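Local coordinates for protein UDP-glucose 6-dehydrogenase (Pyrobaculum islandicum, PDB 3VTF) that probably catalyses the NAD+-dependent oxidation of UDP-glucose to UDP-glucuronate, the step that supplies this activated sugar acid in nucleotide-sugar biosynthesis, at residues A[253-258]-A[431-436]; A[319-324]-A[363-368]. One frame throughout, in Å; residues are numbered along the deposited sequence.

Contact 1: residues A[253-258]-A[431-436]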
loop_
_atom_site.group_PDB
_atom_site.type_symbol
_atom_site.label_atom_id
_atom_site.label_comp_id
_atom_site.label_asym_id
_atom_site.label_seq_id
_atom_site.Cartn_x
_atom_site.Cartn_y
_atom_site.Cartn_z
ATOM N N GLY A 253 -5.410 2.855 -22.883
ATOM C CA GLY A 253 -6.864 2.668 -23.192
ATOM C C GLY A 253 -7.515 1.658 -22.301
ATOM O O GLY A 253 -8.429 0.987 -22.722
ATOM N N VAL A 254 -7.059 1.538 -21.056
ATOM C CA VAL A 254 -7.515 0.520 -20.121
ATOM C C VAL A 254 -8.245 1.130 -18.909
ATOM O O VAL A 254 -7.970 2.290 -18.519
ATOM C CB VAL A 254 -6.186 -0.196 -19.595
ATOM C CG1 VAL A 254 -6.292 -0.695 -18.180
ATOM C CG2 VAL A 254 -5.732 -1.252 -20.607
ATOM N N ASP A 255 -9.058 0.301 -18.246
ATOM C CA ASP A 255 -9.895 0.734 -17.127
ATOM C C ASP A 255 -9.126 0.443 -15.789
ATOM O O ASP A 255 -9.013 -0.685 -15.335
ATOM C CB ASP A 255 -11.275 0.043 -17.135
ATOM C CG ASP A 255 -12.202 0.596 -16.024
ATOM O OD1 ASP A 255 -11.767 0.968 -14.903
ATOM O OD2 ASP A 255 -13.366 0.814 -16.303
ATOM N N THR A 256 -8.593 1.494 -15.211
ATOM C CA THR A 256 -7.754 1.348 -13.968
ATOM C C THR A 256 -8.544 0.712 -12.803
ATOM O O THR A 256 -7.977 -0.006 -11.982
ATOM C CB THR A 256 -7.467 2.786 -13.548
ATOM O OG1 THR A 256 -6.746 3.421 -14.644
ATOM C CG2 THR A 256 -6.599 2.836 -12.261
ATOM N N TYR A 257 -9.849 1.007 -12.713
ATOM C CA TYR A 257 -10.639 0.394 -11.609
ATOM C C TYR A 257 -10.762 -1.097 -11.762
ATOM O O TYR A 257 -10.651 -1.869 -10.767
ATOM C CB TYR A 257 -12.002 1.078 -11.513
ATOM C CG TYR A 257 -11.974 2.348 -10.685
ATOM C CD1 TYR A 257 -12.606 2.403 -9.434
ATOM C CD2 TYR A 257 -11.362 3.461 -11.141
ATOM C CE1 TYR A 257 -12.579 3.601 -8.641
ATOM C CE2 TYR A 257 -11.320 4.648 -10.395
ATOM C CZ TYR A 257 -11.898 4.671 -9.121
ATOM O OH TYR A 257 -11.904 5.846 -8.448
ATOM N N ARG A 258 -10.900 -1.580 -13.008
ATOM C CA ARG A 258 -10.914 -3.038 -13.176
ATOM C C ARG A 258 -9.524 -3.652 -12.854
ATOM O O ARG A 258 -9.386 -4.785 -12.386
ATOM C CB ARG A 258 -11.202 -3.316 -14.677
ATOM C CG ARG A 258 -11.151 -4.828 -15.043
ATOM C CD ARG A 258 -12.191 -5.650 -14.223
ATOM N NE ARG A 258 -12.580 -6.974 -14.784
ATOM C CZ ARG A 258 -13.191 -7.927 -14.076
ATOM N NH1 ARG A 258 -13.473 -7.756 -12.777
ATOM N NH2 ARG A 258 -13.532 -9.067 -14.641
ATOM N N LYS A 431 -22.279 6.001 -15.346
ATOM C CA LYS A 431 -23.275 6.658 -16.213
ATOM C C LYS A 431 -22.714 7.739 -17.128
ATOM O O LYS A 431 -23.229 7.910 -18.277
ATOM C CB LYS A 431 -24.503 7.179 -15.464
ATOM C CG LYS A 431 -25.789 6.856 -16.309
ATOM C CD LYS A 431 -26.994 7.586 -15.809
ATOM C CE LYS A 431 -28.221 7.519 -16.722
ATOM N NZ LYS A 431 -28.108 8.737 -17.528
ATOM N N ALA A 432 -21.646 8.412 -16.710
ATOM C CA ALA A 432 -21.065 9.526 -17.460
ATOM C C ALA A 432 -20.453 9.115 -18.805
ATOM O O ALA A 432 -20.213 9.939 -19.647
ATOM C CB ALA A 432 -20.066 10.306 -16.620
ATOM N N ARG A 433 -20.217 7.831 -18.978
ATOM C CA ARG A 433 -19.666 7.278 -20.207
ATOM C C ARG A 433 -20.593 7.505 -21.414
ATOM O O ARG A 433 -20.179 7.394 -22.549
ATOM C CB ARG A 433 -19.375 5.803 -20.044
ATOM C CG ARG A 433 -18.114 5.509 -19.291
ATOM C CD ARG A 433 -17.489 4.204 -19.693
ATOM N NE ARG A 433 -16.358 3.901 -18.835
ATOM C CZ ARG A 433 -15.094 4.125 -19.153
ATOM N NH1 ARG A 433 -14.144 3.815 -18.301
ATOM N NH2 ARG A 433 -14.782 4.644 -20.318
ATOM N N GLU A 434 -21.849 7.788 -21.133
ATOM C CA GLU A 434 -22.842 8.117 -22.143
ATOM C C GLU A 434 -22.591 9.482 -22.799
ATOM O O GLU A 434 -23.228 9.824 -23.767
ATOM C CB GLU A 434 -24.252 8.046 -21.555
ATOM C CG GLU A 434 -24.713 9.307 -20.875
ATOM C CD GLU A 434 -25.878 9.082 -19.942
ATOM O OE1 GLU A 434 -26.312 7.941 -19.815
ATOM O OE2 GLU A 434 -26.358 10.047 -19.349
ATOM N N ALA A 435 -21.698 10.267 -22.211
ATOM C CA ALA A 435 -21.320 11.618 -22.694
ATOM C C ALA A 435 -20.876 11.628 -24.132
ATOM O O ALA A 435 -20.425 10.601 -24.600
ATOM C CB ALA A 435 -20.196 12.162 -21.826
ATOM N N LYS A 436 -20.920 12.773 -24.809
ATOM C CA LYS A 436 -20.327 12.839 -26.188
ATOM C C LYS A 436 -18.819 12.572 -26.162
ATOM O O LYS A 436 -18.259 11.863 -26.990
ATOM C CB LYS A 436 -20.545 14.235 -26.779
ATOM C CG LYS A 436 -19.929 14.362 -28.209
ATOM C CD LYS A 436 -20.236 15.726 -28.871
ATOM C CE LYS A 436 -19.490 16.904 -28.286
ATOM N NZ LYS A 436 -20.281 17.754 -27.339
#
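D255 and R433 form a long salt bridge at the surface, where the N-cap of helix 256-264 in the central part of the chain faces the short 3-10 turn that precedes strand 437-440. The pair illustrates how one carboxylate can divide its oxygens: OD1 caps the helix, while OD2 takes the Y428 hydroxyl and the long R433 contact. R258 N donates to OD1 at 3.3 Å, coming from well above the carboxylate plane, and Y257 N adds a weak bond to the same oxygen. With CG anti to the backbone N (chi1 -175°), the carboxylate of D255 lies beside its own carbonyl carbon, where OD1 can meet the amides of the first turn.

OD2 is hydrogen-bonded to the hydroxyl of Y428, whose ring stacks on Y257; the close packing of the site is on this helix side. Y257 also meets W443 edge-to-face, and the buried T256 rests on A249 and W443. Across to residues 431-436 the contact is loose. The backbones stay 12.2 Å apart between the CA atoms of D255 and R433, and just 48 Å² is buried in all. R433, exposed, spans the gap with a chain extended from CG to NE, and its guanidinium plane is turned 46° from the carboxylate. Its NH2 pairs with the C-terminal carboxylate of A444, so the guanidinium probably shares its charge between two anions. Within the turn, K431 NZ sits 2.8 Å from E434 OE2 on that oxygen's syn side. Between the segments the whole link comes down to D255 OD2 and R433 NH1, 3.7 Å apart.

Contact 2: residues A[319-324]-A[363-368]; sequences YAVQLL and LERGAR
A Schellman motif ends helix 354-364 in the UDP-binding domain, and R365, in the turn it makes, reaches across to V321 on helix 304-328. G366, with positive phi, is the C-prime residue of the motif: its N bonds to L363 O at 2.8 Å, and the chain then turns into strand 368-372. R365, beside this glycine, is an example of a polar side chain laid against an apolar one.

V321 and R365 approach from opposite directions. The CG1 methyl of V321 sits over one face of the guanidinium, 3.5 Å above its plane and offset toward the rim. The nearest arginine atom to this CG1 is R365 NE, 3.6 Å away. In V321 this methyl is anti to the backbone N (chi1 166°), which carries it out toward the arginine. The buried valine also packs on V358, L361 and L362 of helix 354-364, so the planar group closes over the border of an apolar patch joining the two helices. An alanine in place of R365 would take away the flat group lying against V321 CG1 and would probably leave a gap at the edge of that patch.

Q322, one residue on and partly exposed, touches more loosely: its CG stands 4.2 Å from R365 NH1, obliquely to the guanidinium. No direct hydrogen bond joins the segments, and the ion pair of NH1 with E325, one turn further along, is long and weak. A water in the guanidinium plane, at its edge, accepts from Q322 NE2 at 3.3 Å; its 2.5 Å approach to R365 NH2 is unusually short, which makes that second bond doubtful.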
loop_
_atom_site.group_PDB
_atom_site.type_symbol
_atom_site.label_atom_id
_atom_site.label_comp_id
_atom_site.label_asym_id
_atom_site.label_seq_id
_atom_site.Cartn_x
_atom_site.Cartn_y
_atom_site.Cartn_z
ATOM N N TYR A 319 -4.186 18.127 -14.279
ATOM C CA TYR A 319 -4.374 17.284 -15.440
ATOM C C TYR A 319 -5.827 17.255 -15.926
ATOM O O TYR A 319 -6.076 17.180 -17.155
ATOM C CB TYR A 319 -3.844 15.864 -15.150
ATOM C CG TYR A 319 -3.885 14.877 -16.258
ATOM C CD1 TYR A 319 -3.147 15.113 -17.457
ATOM C CD2 TYR A 319 -4.631 13.643 -16.143
ATOM C CE1 TYR A 319 -3.153 14.178 -18.485
ATOM C CE2 TYR A 319 -4.595 12.708 -17.171
ATOM C CZ TYR A 319 -3.898 12.990 -18.340
ATOM O OH TYR A 319 -3.935 12.048 -19.345
ATOM N N ALA A 320 -6.769 17.256 -14.970
ATOM C CA ALA A 320 -8.202 17.163 -15.288
ATOM C C ALA A 320 -8.577 18.435 -16.113
ATOM O O ALA A 320 -9.305 18.342 -17.095
ATOM C CB ALA A 320 -9.066 17.108 -13.967
ATOM N N VAL A 321 -8.096 19.599 -15.666
ATOM C CA VAL A 321 -8.367 20.847 -16.346
ATOM C C VAL A 321 -7.661 20.844 -17.748
ATOM O O VAL A 321 -8.265 21.240 -18.739
ATOM C CB VAL A 321 -7.914 22.039 -15.452
ATOM C CG1 VAL A 321 -7.846 23.434 -16.242
ATOM C CG2 VAL A 321 -8.808 22.083 -14.215
ATOM N N GLN A 322 -6.437 20.296 -17.847
ATOM C CA GLN A 322 -5.782 20.177 -19.128
ATOM C C GLN A 322 -6.569 19.309 -20.126
ATOM O O GLN A 322 -6.659 19.652 -21.356
ATOM C CB GLN A 322 -4.360 19.623 -18.993
ATOM C CG GLN A 322 -3.396 20.541 -18.239
ATOM C CD GLN A 322 -2.058 19.857 -17.968
ATOM O OE1 GLN A 322 -1.745 18.813 -18.573
ATOM N NE2 GLN A 322 -1.262 20.438 -17.055
ATOM N N LEU A 323 -7.150 18.208 -19.635
ATOM C CA LEU A 323 -7.985 17.369 -20.506
ATOM C C LEU A 323 -9.188 18.163 -21.018
ATOM O O LEU A 323 -9.517 18.070 -22.215
ATOM C CB LEU A 323 -8.501 16.123 -19.744
ATOM C CG LEU A 323 -7.442 15.089 -19.346
ATOM C CD1 LEU A 323 -8.006 14.076 -18.381
ATOM C CD2 LEU A 323 -6.867 14.435 -20.638
ATOM N N LEU A 324 -9.866 18.902 -20.123
ATOM C CA LEU A 324 -11.075 19.621 -20.538
ATOM C C LEU A 324 -10.689 20.676 -21.648
ATOM O O LEU A 324 -11.361 20.819 -22.704
ATOM C CB LEU A 324 -11.759 20.303 -19.321
ATOM C CG LEU A 324 -13.136 20.885 -19.784
ATOM C CD1 LEU A 324 -14.096 19.820 -20.352
ATOM C CD2 LEU A 324 -13.746 21.689 -18.673
ATOM N N LEU A 363 -11.190 29.101 -13.408
ATOM C CA LEU A 363 -11.283 30.568 -13.314
ATOM C C LEU A 363 -10.052 31.245 -13.816
ATOM O O LEU A 363 -10.143 32.081 -14.693
ATOM C CB LEU A 363 -11.573 31.028 -11.911
ATOM C CG LEU A 363 -12.981 30.783 -11.422
ATOM C CD1 LEU A 363 -13.039 31.087 -9.927
ATOM C CD2 LEU A 363 -14.047 31.532 -12.226
ATOM N N GLU A 364 -8.911 30.840 -13.314
ATOM C CA GLU A 364 -7.616 31.296 -13.777
ATOM C C GLU A 364 -7.418 31.093 -15.298
ATOM O O GLU A 364 -6.591 31.742 -15.938
ATOM C CB GLU A 364 -6.595 30.571 -12.885
ATOM C CG GLU A 364 -5.114 30.809 -13.087
ATOM C CD GLU A 364 -4.277 30.012 -12.062
ATOM O OE1 GLU A 364 -4.185 28.767 -12.179
ATOM O OE2 GLU A 364 -3.696 30.620 -11.126
ATOM N N ARG A 365 -8.188 30.214 -15.923
ATOM C CA ARG A 365 -8.097 30.105 -17.382
ATOM C C ARG A 365 -9.223 30.831 -18.150
ATOM O O ARG A 365 -9.438 30.564 -19.336
ATOM C CB ARG A 365 -7.920 28.640 -17.853
ATOM C CG ARG A 365 -6.487 28.122 -17.694
ATOM C CD ARG A 365 -6.510 26.620 -17.464
ATOM N NE ARG A 365 -5.483 26.186 -16.502
ATOM C CZ ARG A 365 -4.548 25.260 -16.737
ATOM N NH1 ARG A 365 -4.466 24.595 -17.925
ATOM N NH2 ARG A 365 -3.688 24.983 -15.757
ATOM N N GLY A 366 -9.960 31.709 -17.474
ATOM C CA GLY A 366 -10.963 32.547 -18.196
ATOM C C GLY A 366 -12.276 31.839 -18.499
ATOM O O GLY A 366 -13.110 32.345 -19.251
ATOM N N ALA A 367 -12.489 30.655 -17.906
ATOM C CA ALA A 367 -13.805 29.977 -17.989
ATOM C C ALA A 367 -14.863 30.669 -17.155
ATOM O O ALA A 367 -14.584 31.244 -16.084
ATOM C CB ALA A 367 -13.727 28.487 -17.592
ATOM N N ARG A 368 -16.084 30.586 -17.646
ATOM C CA ARG A 368 -17.251 30.951 -16.875
ATOM C C ARG A 368 -17.654 29.680 -16.170
ATOM O O ARG A 368 -18.137 28.729 -16.824
ATOM C CB ARG A 368 -18.421 31.418 -17.772
ATOM C CG ARG A 368 -18.062 32.385 -18.902
ATOM C CD ARG A 368 -19.351 32.792 -19.607
ATOM N NE ARG A 368 -19.251 34.062 -20.331
ATOM C CZ ARG A 368 -20.297 34.832 -20.663
ATOM N NH1 ARG A 368 -21.541 34.498 -20.341
ATOM N NH2 ARG A 368 -20.097 35.968 -21.314
HETATM O O HOH W 1 -1.824 23.293 -15.528
#

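Contact 2 is nested along the chain inside the loop closed by contact 1: residues 253-258 come first, then 319-324 and 363-368, and finally 431-436. Their centres are 21 Å apart and their nearest atoms about 10 Å, so they do not touch, yet both border the six-stranded parallel sheet of the C-terminal half. Residues 363-368 run into its strand 368-372, while 431-436 lie between strands 422-425 and 437-440. Each contact also brings in a helix from earlier in the chain, 256-264 or 304-328. Strand 422-425 connects them further, since A320 and A432 both pack on it. Both set these helices against the sheet's region, contact 2 by packing and contact 1 through one long ion pair at the surface.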